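Local coordinates for protein aspartate semialdehyde dehydrogenase (Francisella tularensis subsp. tularensis, PDB 4WOJ) that probably catalyses the NADPH-dependent reductive dephosphorylation of L-aspartyl-4-phosphate to L-aspartate-semialdehyde, a step in lysine, methionine and threonine biosynthesis, as a homodimer, at residues 137-141 / 142-146; 239-242 / 243-246; 250-254 / 255-259. One frame throughout, in Å; residues are numbered along the deposited sequence.

Interaction 1: residues 137-141 / 142-146; sequences IGSNC and TVSLM
The side chain of Asn-140 runs beside that of Thr-142, pointing the same way, and its OD1 caps the start of helix 141-149. CG is anti to the backbone N (chi1 170°), which carries OD1 alongside Thr-142, where it accepts from Thr-142 N at 3.1 Å. The N-H meets this oxygen from well above the amide plane. OD1 also lies 3.3 Å from Thr-142 CB, while CB of Asn-140 packs on Val-143 CG2 at 3.9 Å. The backbone O of Asn-140 takes Ser-144 N, and Leu-145 N bonds to Cys-141 O. On another side of the turn Ser-139 OG approaches Ser-144 OG to 2.6 Å. The capping amide is held through its other atom too, ND2, which donates to Glu-243, and the backbone N of Asn-140 donates to Glu-250. Cys-141, the predicted acyl-thioester nucleophile, follows the N-cap directly, and its side chain comes close to His-276, the predicted proton acceptor. The cap and the bonds to the carbonyls of Asn-140 and Cys-141 thus fix the first helical turn from which SG projects, consistent with a precisely placed side chain in the predicted active site.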
ATOM      1  N   ILE B 137      18.286   5.459  21.947  1.00 26.85           N
ATOM      2  CA  ILE B 137      17.759   5.951  20.685  1.00 28.29           C
ATOM      3  C   ILE B 137      16.523   5.163  20.243  1.00 29.98           C
ATOM      4  O   ILE B 137      16.496   3.933  20.325  1.00 30.43           O
ATOM      5  CB  ILE B 137      18.789   5.847  19.571  1.00 29.59           C
ATOM      6  CG1 ILE B 137      20.201   6.144  20.081  1.00 31.95           C
ATOM      7  CG2 ILE B 137      18.431   6.801  18.466  1.00 29.53           C
ATOM      8  CD1 ILE B 137      20.393   7.527  20.687  1.00 31.08           C
ATOM      9  N   GLY B 138      15.494   5.892  19.812  1.00 32.05           N
ATOM     10  CA  GLY B 138      14.262   5.283  19.313  1.00 31.45           C
ATOM     11  C   GLY B 138      14.545   4.708  17.947  1.00 34.11           C
ATOM     12  O   GLY B 138      15.346   5.282  17.183  1.00 36.11           O
ATOM     13  N   SER B 139      13.934   3.563  17.640  1.00 34.68           N
ATOM     14  CA  SER B 139      14.169   2.896  16.351  1.00 33.10           C
ATOM     15  C   SER B 139      13.267   3.508  15.314  1.00 31.97           C
ATOM     16  O   SER B 139      12.432   4.365  15.629  1.00 29.63           O
ATOM     17  CB  SER B 139      13.939   1.388  16.420  1.00 34.94           C
ATOM     18  OG  SER B 139      12.589   1.078  16.766  1.00 33.29           O
ATOM     19  N   ASN B 140      13.500   3.117  14.065  1.00 32.66           N
ATOM     20  CA  ASN B 140      12.674   3.523  12.943  1.00 33.98           C
ATOM     21  C   ASN B 140      11.256   3.004  13.178  1.00 36.01           C
ATOM     22  O   ASN B 140      11.047   1.928  13.755  1.00 35.22           O
ATOM     23  CB  ASN B 140      13.260   3.004  11.647  1.00 35.70           C
ATOM     24  CG  ASN B 140      12.336   3.180  10.449  1.00 38.59           C
ATOM     25  OD1 ASN B 140      11.663   2.243  10.027  1.00 45.47           O
ATOM     26  ND2 ASN B 140      12.328   4.355   9.880  1.00 41.83           N
ATOM     27  N   CYS B 141      10.293   3.801  12.752  1.00 37.28           N
ATOM     28  CA  CYS B 141       8.888   3.552  13.023  1.00 39.97           C
ATOM     29  C   CYS B 141       8.401   2.186  12.484  1.00 38.80           C
ATOM     30  O   CYS B 141       7.604   1.509  13.124  1.00 39.38           O
ATOM     31  CB  CYS B 141       8.037   4.718  12.476  1.00 42.19           C
ATOM     32  SG  CYS B 141       8.627   5.461  10.928  1.00 50.98           S
ATOM     33  N   THR B 142       8.876   1.796  11.309  1.00 36.90           N
ATOM     34  CA  THR B 142       8.492   0.528  10.716  1.00 35.41           C
ATOM     35  C   THR B 142       8.915  -0.647  11.606  1.00 36.23           C
ATOM     36  O   THR B 142       8.164  -1.605  11.813  1.00 36.71           O
ATOM     37  CB  THR B 142       9.081   0.398   9.294  1.00 37.55           C
ATOM     38  OG1 THR B 142       8.391   1.304   8.431  1.00 35.15           O
ATOM     39  CG2 THR B 142       8.905  -1.035   8.734  1.00 39.34           C
ATOM     40  N   VAL B 143      10.107  -0.549  12.178  1.00 36.27           N
ATOM     41  CA  VAL B 143      10.613  -1.603  13.050  1.00 34.57           C
ATOM     42  C   VAL B 143       9.814  -1.639  14.366  1.00 31.66           C
ATOM     43  O   VAL B 143       9.501  -2.690  14.908  1.00 26.05           O
ATOM     44  CB  VAL B 143      12.093  -1.373  13.370  1.00 35.89           C
ATOM     45  CG1 VAL B 143      12.735  -2.681  13.787  1.00 37.52           C
ATOM     46  CG2 VAL B 143      12.815  -0.842  12.155  1.00 39.16           C
ATOM     47  N   SER B 144       9.506  -0.460  14.889  1.00 31.57           N
ATOM     48  CA  SER B 144       8.836  -0.390  16.159  1.00 29.45           C
ATOM     49  C   SER B 144       7.471  -0.973  16.037  1.00 25.99           C
ATOM     50  O   SER B 144       7.021  -1.683  16.898  1.00 23.70           O
ATOM     51  CB  SER B 144       8.741   1.033  16.602  1.00 34.02           C
ATOM     52  OG  SER B 144      10.013   1.371  17.082  1.00 41.22           O
ATOM     53  N   LEU B 145       6.819  -0.676  14.938  1.00 24.71           N
ATOM     54  CA  LEU B 145       5.435  -1.043  14.779  1.00 26.05           C
ATOM     55  C   LEU B 145       5.273  -2.494  14.427  1.00 26.99           C
ATOM     56  O   LEU B 145       4.287  -3.096  14.748  1.00 25.42           O
ATOM     57  CB  LEU B 145       4.797  -0.147  13.709  1.00 28.67           C
ATOM     58  CG  LEU B 145       4.630   1.276  14.256  1.00 29.87           C
ATOM     59  CD1 LEU B 145       4.138   2.250  13.213  1.00 30.19           C
ATOM     60  CD2 LEU B 145       3.692   1.241  15.436  1.00 33.07           C
ATOM     61  N   MET B 146       6.242  -3.038  13.710  1.00 29.59           N
ATOM     62  CA  MET B 146       6.194  -4.425  13.303  1.00 29.65           C
ATOM     63  C   MET B 146       6.488  -5.324  14.482  1.00 27.35           C
ATOM     64  O   MET B 146       5.771  -6.284  14.765  1.00 26.21           O
ATOM     65  CB  MET B 146       7.255  -4.649  12.260  1.00 32.44           C
ATOM     66  CG  MET B 146       7.313  -6.064  11.798  1.00 35.79           C
ATOM     67  SD  MET B 146       8.883  -6.270  10.970  1.00 43.05           S
ATOM     68  CE  MET B 146       9.665  -7.228  12.247  1.00 41.02           C
TER
HETATM   69  O   HOH W   1      10.462   4.213  17.040  1.00 33.50           O

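Interaction 2: residues 239-242 / 243-246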
ATOM      1  N   GLY B 239      20.590  -2.116  -3.205  1.00 49.84           N
ATOM      2  CA  GLY B 239      19.323  -1.978  -3.952  1.00 46.64           C
ATOM      3  C   GLY B 239      18.197  -1.424  -3.092  1.00 42.83           C
ATOM      4  O   GLY B 239      17.196  -0.917  -3.604  1.00 38.52           O
ATOM      5  N   GLN B 240      18.370  -1.548  -1.781  1.00 42.02           N
ATOM      6  CA  GLN B 240      17.397  -1.061  -0.802  1.00 39.52           C
ATOM      7  C   GLN B 240      17.443   0.449  -0.690  1.00 39.78           C
ATOM      8  O   GLN B 240      18.440   1.072  -1.064  1.00 43.22           O
ATOM      9  CB  GLN B 240      17.703  -1.633   0.577  1.00 38.91           C
ATOM     10  CG  GLN B 240      17.670  -3.147   0.664  1.00 38.73           C
ATOM     11  CD  GLN B 240      18.275  -3.664   1.949  1.00 36.82           C
ATOM     12  OE1 GLN B 240      19.479  -3.497   2.183  1.00 41.06           O
ATOM     13  NE2 GLN B 240      17.451  -4.284   2.794  1.00 33.26           N
ATOM     14  N   THR B 241      16.362   1.046  -0.197  1.00 34.47           N
ATOM     15  CA  THR B 241      16.463   2.404   0.298  1.00 35.77           C
ATOM     16  C   THR B 241      16.998   2.285   1.718  1.00 38.47           C
ATOM     17  O   THR B 241      17.068   1.179   2.289  1.00 35.69           O
ATOM     18  CB  THR B 241      15.129   3.173   0.304  1.00 33.82           C
ATOM     19  OG1 THR B 241      14.191   2.544   1.175  1.00 30.99           O
ATOM     20  CG2 THR B 241      14.538   3.201  -1.062  1.00 36.70           C
ATOM     21  N   LYS B 242      17.394   3.414   2.287  1.00 40.68           N
ATOM     22  CA  LYS B 242      17.919   3.410   3.652  1.00 45.39           C
ATOM     23  C   LYS B 242      16.793   2.998   4.604  1.00 48.59           C
ATOM     24  O   LYS B 242      17.032   2.251   5.568  1.00 48.11           O
ATOM     25  CB  LYS B 242      18.541   4.747   4.041  1.00 47.73           C
ATOM     26  CG  LYS B 242      19.567   4.653   5.172  1.00 49.74           C
ATOM     27  CD  LYS B 242      20.599   5.778   5.074  1.00 53.75           C
ATOM     28  CE  LYS B 242      20.143   7.077   5.744  1.00 57.06           C
ATOM     29  NZ  LYS B 242      20.765   7.241   7.094  1.00 59.51           N
ATOM     30  N   GLU B 243      15.572   3.441   4.283  1.00 44.96           N
ATOM     31  CA  GLU B 243      14.367   3.067   5.034  1.00 42.62           C
ATOM     32  C   GLU B 243      14.206   1.580   5.219  1.00 41.11           C
ATOM     33  O   GLU B 243      13.823   1.126   6.300  1.00 39.25           O
ATOM     34  CB  GLU B 243      13.116   3.602   4.328  1.00 45.55           C
ATOM     35  CG  GLU B 243      11.837   3.549   5.172  1.00 44.03           C
ATOM     36  CD  GLU B 243      11.890   4.457   6.388  1.00 42.41           C
ATOM     37  OE1 GLU B 243      12.849   5.252   6.512  1.00 38.72           O
ATOM     38  OE2 GLU B 243      10.946   4.401   7.219  1.00 50.80           O
ATOM     39  N   GLU B 244      14.512   0.843   4.149  1.00 43.73           N
ATOM     40  CA  GLU B 244      14.372  -0.626   4.063  1.00 43.31           C
ATOM     41  C   GLU B 244      15.524  -1.405   4.736  1.00 46.73           C
ATOM     42  O   GLU B 244      15.298  -2.397   5.416  1.00 46.67           O
ATOM     43  CB  GLU B 244      14.273  -1.038   2.588  1.00 41.93           C
ATOM     44  CG  GLU B 244      13.040  -0.475   1.889  1.00 38.82           C
ATOM     45  CD  GLU B 244      13.138  -0.421   0.367  1.00 37.39           C
ATOM     46  OE1 GLU B 244      14.217  -0.679  -0.220  1.00 38.95           O
ATOM     47  OE2 GLU B 244      12.111  -0.109  -0.259  1.00 30.66           O
ATOM     48  N   TYR B 245      16.754  -0.953   4.541  1.00 46.70           N
ATOM     49  CA  TYR B 245      17.908  -1.546   5.220  1.00 44.96           C
ATOM     50  C   TYR B 245      17.792  -1.385   6.772  1.00 43.98           C
ATOM     51  O   TYR B 245      18.287  -2.216   7.515  1.00 38.88           O
ATOM     52  CB  TYR B 245      19.225  -0.925   4.668  1.00 46.61           C
ATOM     53  CG  TYR B 245      20.359  -0.874   5.667  1.00 48.10           C
ATOM     54  CD1 TYR B 245      21.322  -1.875   5.722  1.00 50.07           C
ATOM     55  CD2 TYR B 245      20.447   0.180   6.585  1.00 52.98           C
ATOM     56  CE1 TYR B 245      22.339  -1.810   6.663  1.00 53.10           C
ATOM     57  CE2 TYR B 245      21.458   0.255   7.531  1.00 52.12           C
ATOM     58  CZ  TYR B 245      22.399  -0.735   7.570  1.00 50.79           C
ATOM     59  OH  TYR B 245      23.386  -0.627   8.527  1.00 49.10           O
ATOM     60  N   LYS B 246      17.212  -0.277   7.245  1.00 43.02           N
ATOM     61  CA  LYS B 246      17.030  -0.050   8.687  1.00 44.04           C
ATOM     62  C   LYS B 246      16.306  -1.197   9.353  1.00 43.58           C
ATOM     63  O   LYS B 246      16.573  -1.528  10.502  1.00 42.50           O
ATOM     64  CB  LYS B 246      16.161   1.182   8.979  1.00 48.61           C
ATOM     65  CG  LYS B 246      16.823   2.516   8.722  1.00 52.44           C
ATOM     66  CD  LYS B 246      15.967   3.679   9.201  1.00 53.55           C
ATOM     67  CE  LYS B 246      16.542   5.031   8.770  1.00 52.09           C
ATOM     68  NZ  LYS B 246      15.962   5.515   7.471  1.00 52.24           N
TER
HETATM   69  O   HOH W   2      11.438   2.507  -0.394  1.00 14.93           O
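Chi1 of 63° sets Thr-241 OG1 between its own backbone N and carbonyl carbon, and Glu-244, with CG turned back beside its backbone N (chi1 -63°) and the chain extended beyond, sends its carboxylate up to the start of helix 242-255. Together they form a capping box. Glu-244 OE1 accepts from Thr-241 N at 2.8 Å in a nearly straight bond, the donor lying well out of the carboxylate plane, whereas the reciprocal bond from Glu-244 N to Thr-241 OG1 is weak at 3.4 Å. Thr-241 OG1 sits 3.2 Å from Glu-244 CD, and a water accepts from this hydroxyl and donates to Glu-244 OE2. The helix proper begins with Tyr-245 N on Thr-241 O. Beside it, Gln-240 lays its amide against the base of Tyr-245, OE1 being 3.6 Å from CB, near the ring plane and at its edge, with the amide and ring almost perpendicular; the same OE1 also bonds to Ser-238. Farther round the turn, Lys-246 CG lies 3.2 Å from Lys-242 O, and its bent tip brings NZ to OE1 of Glu-243, whose other oxygen is engaged by Asn-140, in a salt bridge whose hydrogen bond is weak. Glu-244 OE1 additionally forms salt bridges to Arg-333 and Lys-335 of the second subunit, and OE2 accepts from Cys-267 N. One buried carboxylate therefore serves both the helix cap and the dimer interface, and the two basic groups, with the helix N-terminus, would be expected to stabilise its negative charge.

Interaction 3: residues 250-254 / 255-259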
ATOM      1  N   GLU B 250      18.202  -2.986  12.822  1.00 34.10           N
ATOM      2  CA  GLU B 250      17.551  -2.453  14.040  1.00 34.88           C
ATOM      3  C   GLU B 250      16.766  -3.532  14.807  1.00 33.16           C
ATOM      4  O   GLU B 250      16.906  -3.660  16.024  1.00 32.40           O
ATOM      5  CB  GLU B 250      16.638  -1.263  13.698  1.00 33.51           C
ATOM      6  CG  GLU B 250      17.420  -0.071  13.156  1.00 35.74           C
ATOM      7  CD  GLU B 250      16.579   1.173  12.878  1.00 38.37           C
ATOM      8  OE1 GLU B 250      15.408   1.242  13.322  1.00 44.37           O
ATOM      9  OE2 GLU B 250      17.089   2.074  12.170  1.00 37.21           O
ATOM     10  N   LEU B 251      15.973  -4.318  14.086  1.00 31.87           N
ATOM     11  CA  LEU B 251      15.263  -5.447  14.700  1.00 34.02           C
ATOM     12  C   LEU B 251      16.243  -6.377  15.410  1.00 31.31           C
ATOM     13  O   LEU B 251      16.028  -6.773  16.552  1.00 32.12           O
ATOM     14  CB  LEU B 251      14.459  -6.258  13.666  1.00 33.67           C
ATOM     15  CG  LEU B 251      13.769  -7.516  14.230  1.00 33.86           C
ATOM     16  CD1 LEU B 251      12.640  -7.106  15.161  1.00 33.42           C
ATOM     17  CD2 LEU B 251      13.254  -8.441  13.156  1.00 32.38           C
ATOM     18  N   ASN B 252      17.328  -6.721  14.739  1.00 31.49           N
ATOM     19  CA  ASN B 252      18.345  -7.603  15.359  1.00 30.74           C
ATOM     20  C   ASN B 252      19.096  -6.925  16.509  1.00 27.84           C
ATOM     21  O   ASN B 252      19.395  -7.548  17.520  1.00 26.34           O
ATOM     22  CB  ASN B 252      19.237  -8.216  14.288  1.00 28.52           C
ATOM     23  CG  ASN B 252      18.473  -9.255  13.474  1.00 29.31           C
ATOM     24  OD1 ASN B 252      18.226 -10.361  13.957  1.00 33.90           O
ATOM     25  ND2 ASN B 252      18.008  -8.878  12.286  1.00 27.70           N
ATOM     26  N   LYS B 253      19.314  -5.625  16.398  1.00 29.06           N
ATOM     27  CA  LYS B 253      19.892  -4.894  17.532  1.00 29.78           C
ATOM     28  C   LYS B 253      18.912  -4.886  18.722  1.00 28.87           C
ATOM     29  O   LYS B 253      19.319  -5.073  19.850  1.00 28.29           O
ATOM     30  CB  LYS B 253      20.327  -3.487  17.144  1.00 29.10           C
ATOM     31  CG  LYS B 253      20.907  -2.726  18.320  1.00 30.18           C
ATOM     32  CD  LYS B 253      21.835  -1.583  17.920  1.00 29.38           C
ATOM     33  CE  LYS B 253      22.660  -1.157  19.131  1.00 28.45           C
ATOM     34  NZ  LYS B 253      23.509   0.038  18.852  1.00 26.62           N
ATOM     35  N   ILE B 254      17.627  -4.677  18.465  1.00 29.14           N
ATOM     36  CA  ILE B 254      16.648  -4.601  19.552  1.00 28.78           C
ATOM     37  C   ILE B 254      16.528  -5.931  20.251  1.00 29.30           C
ATOM     38  O   ILE B 254      16.429  -6.000  21.470  1.00 29.61           O
ATOM     39  CB  ILE B 254      15.251  -4.189  19.058  1.00 29.15           C
ATOM     40  CG1 ILE B 254      15.250  -2.738  18.590  1.00 28.24           C
ATOM     41  CG2 ILE B 254      14.222  -4.340  20.175  1.00 31.21           C
ATOM     42  CD1 ILE B 254      13.958  -2.302  17.934  1.00 27.62           C
ATOM     43  N   LEU B 255      16.467  -6.998  19.476  1.00 32.56           N
ATOM     44  CA  LEU B 255      16.355  -8.358  20.054  1.00 33.96           C
ATOM     45  C   LEU B 255      17.722  -8.920  20.503  1.00 36.24           C
ATOM     46  O   LEU B 255      17.756  -9.941  21.172  1.00 39.39           O
ATOM     47  CB  LEU B 255      15.718  -9.318  19.053  1.00 31.10           C
ATOM     48  CG  LEU B 255      14.295  -8.973  18.615  1.00 31.45           C
ATOM     49  CD1 LEU B 255      13.917  -9.699  17.346  1.00 28.64           C
ATOM     50  CD2 LEU B 255      13.296  -9.286  19.718  1.00 32.14           C
ATOM     51  N   ASP B 256      18.811  -8.250  20.110  1.00 38.12           N
ATOM     52  CA  ASP B 256      20.191  -8.755  20.220  1.00 43.49           C
ATOM     53  C   ASP B 256      20.224 -10.218  19.912  1.00 39.65           C
ATOM     54  O   ASP B 256      20.427 -11.039  20.783  1.00 41.29           O
ATOM     55  CB  ASP B 256      20.861  -8.544  21.595  1.00 48.30           C
ATOM     56  CG  ASP B 256      22.363  -9.039  21.595  1.00 51.71           C
ATOM     57  OD1 ASP B 256      22.990  -9.064  20.493  1.00 53.30           O
ATOM     58  OD2 ASP B 256      22.907  -9.418  22.667  1.00 46.21           O
ATOM     59  N   THR B 257      19.995 -10.538  18.668  1.00 40.40           N
ATOM     60  CA  THR B 257      19.922 -11.940  18.260  1.00 43.64           C
ATOM     61  C   THR B 257      21.294 -12.610  18.128  1.00 40.86           C
ATOM     62  O   THR B 257      22.266 -11.998  17.715  1.00 36.00           O
ATOM     63  CB  THR B 257      19.212 -12.058  16.904  1.00 42.44           C
ATOM     64  OG1 THR B 257      19.670 -10.983  16.054  1.00 40.35           O
ATOM     65  CG2 THR B 257      17.692 -11.999  17.098  1.00 37.96           C
ATOM     66  N   LYS B 258      21.344 -13.884  18.486  1.00 48.97           N
ATOM     67  CA  LYS B 258      22.487 -14.728  18.152  1.00 48.56           C
ATOM     68  C   LYS B 258      22.433 -14.931  16.655  1.00 47.83           C
ATOM     69  O   LYS B 258      23.421 -14.767  15.926  1.00 47.79           O
ATOM     70  CB  LYS B 258      22.382 -16.071  18.869  1.00 48.05           C
ATOM     71  N   LYS B 259      21.231 -15.252  16.216  1.00 50.15           N
ATOM     72  CA  LYS B 259      20.979 -15.677  14.859  1.00 53.45           C
ATOM     73  C   LYS B 259      20.225 -14.585  14.126  1.00 46.00           C
ATOM     74  O   LYS B 259      19.087 -14.280  14.477  1.00 51.81           O
ATOM     75  CB  LYS B 259      20.142 -16.966  14.908  1.00 54.36           C
ATOM     76  CG  LYS B 259      19.914 -17.628  13.561  1.00 55.88           C
ATOM     77  CD  LYS B 259      18.732 -18.577  13.640  1.00 56.43           C
ATOM     78  CE  LYS B 259      18.692 -19.527  12.449  1.00 59.95           C
ATOM     79  NZ  LYS B 259      19.692 -20.626  12.562  1.00 57.82           N
TER
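Leu-251 CD1 and Leu-255 CD1 meet at 3.6 Å on the packed side of a Schellman motif that ends helix 242-255. Their side chains cross at an angle, and Leu-255 CD1 also nears CG of Leu-251, so one methyl rests against the branch of its neighbour a turn earlier. Leu-251 has CG anti to its backbone N (chi1 176°), which directs the side chain along helix 141-149, where it touches Val-143, Met-146 and Ser-147. The last regular helical bond here runs from Leu-255 N to Leu-251 O at 3.0 Å. Beyond it Asp-256 takes a positive phi of 38° as the C-prime residue. Its N makes a weak bond to Lys-253 O, and Thr-257 N reaches back to Asn-252 O at 3.3 Å, in the carbonyl plane and on a lone pair, so the chain folds back over the final turn before heading for strand 263-266. The solvent side is much looser: Asp-256 is exposed, its CB turned from the helix and no nearer than 4.2 Å to Lys-253 O, though its side chain still brushes Gln-124, and the CB atoms of Lys-258 and Lys-259, both exposed, are turned away as well. Between these two sides Asn-252 joins the helix end to the departing loop. Its ND2 donates to the carbonyls of Ala-248 and Ile-261, holding the amide from both neighbouring parts of the chain, and its OD1 accepts the hydroxyl proton of Thr-257 OG1 at 2.6 Å, the donor tilted only 16° from the amide plane.

Overall arrangement
Interaction 1 comes first along the chain, where strand 135-138 of the parallel sheet passes into helix 141-149; interactions 2 and 3 follow in that order at the start and end of helix 242-255, their centres about 17 Å apart, both in the dimerisation domain. Interactions 2 and 3 do not touch each other, but each touches interaction 1, whose centre lies about 14 Å from that of interaction 2 and about 13 Å from that of interaction 3. Helix 242-255 thus runs past the capped start of the helix bearing Cys-141, with one end at the second subunit and the other leading to strand 263-266, linking the predicted active site to the dimer interface.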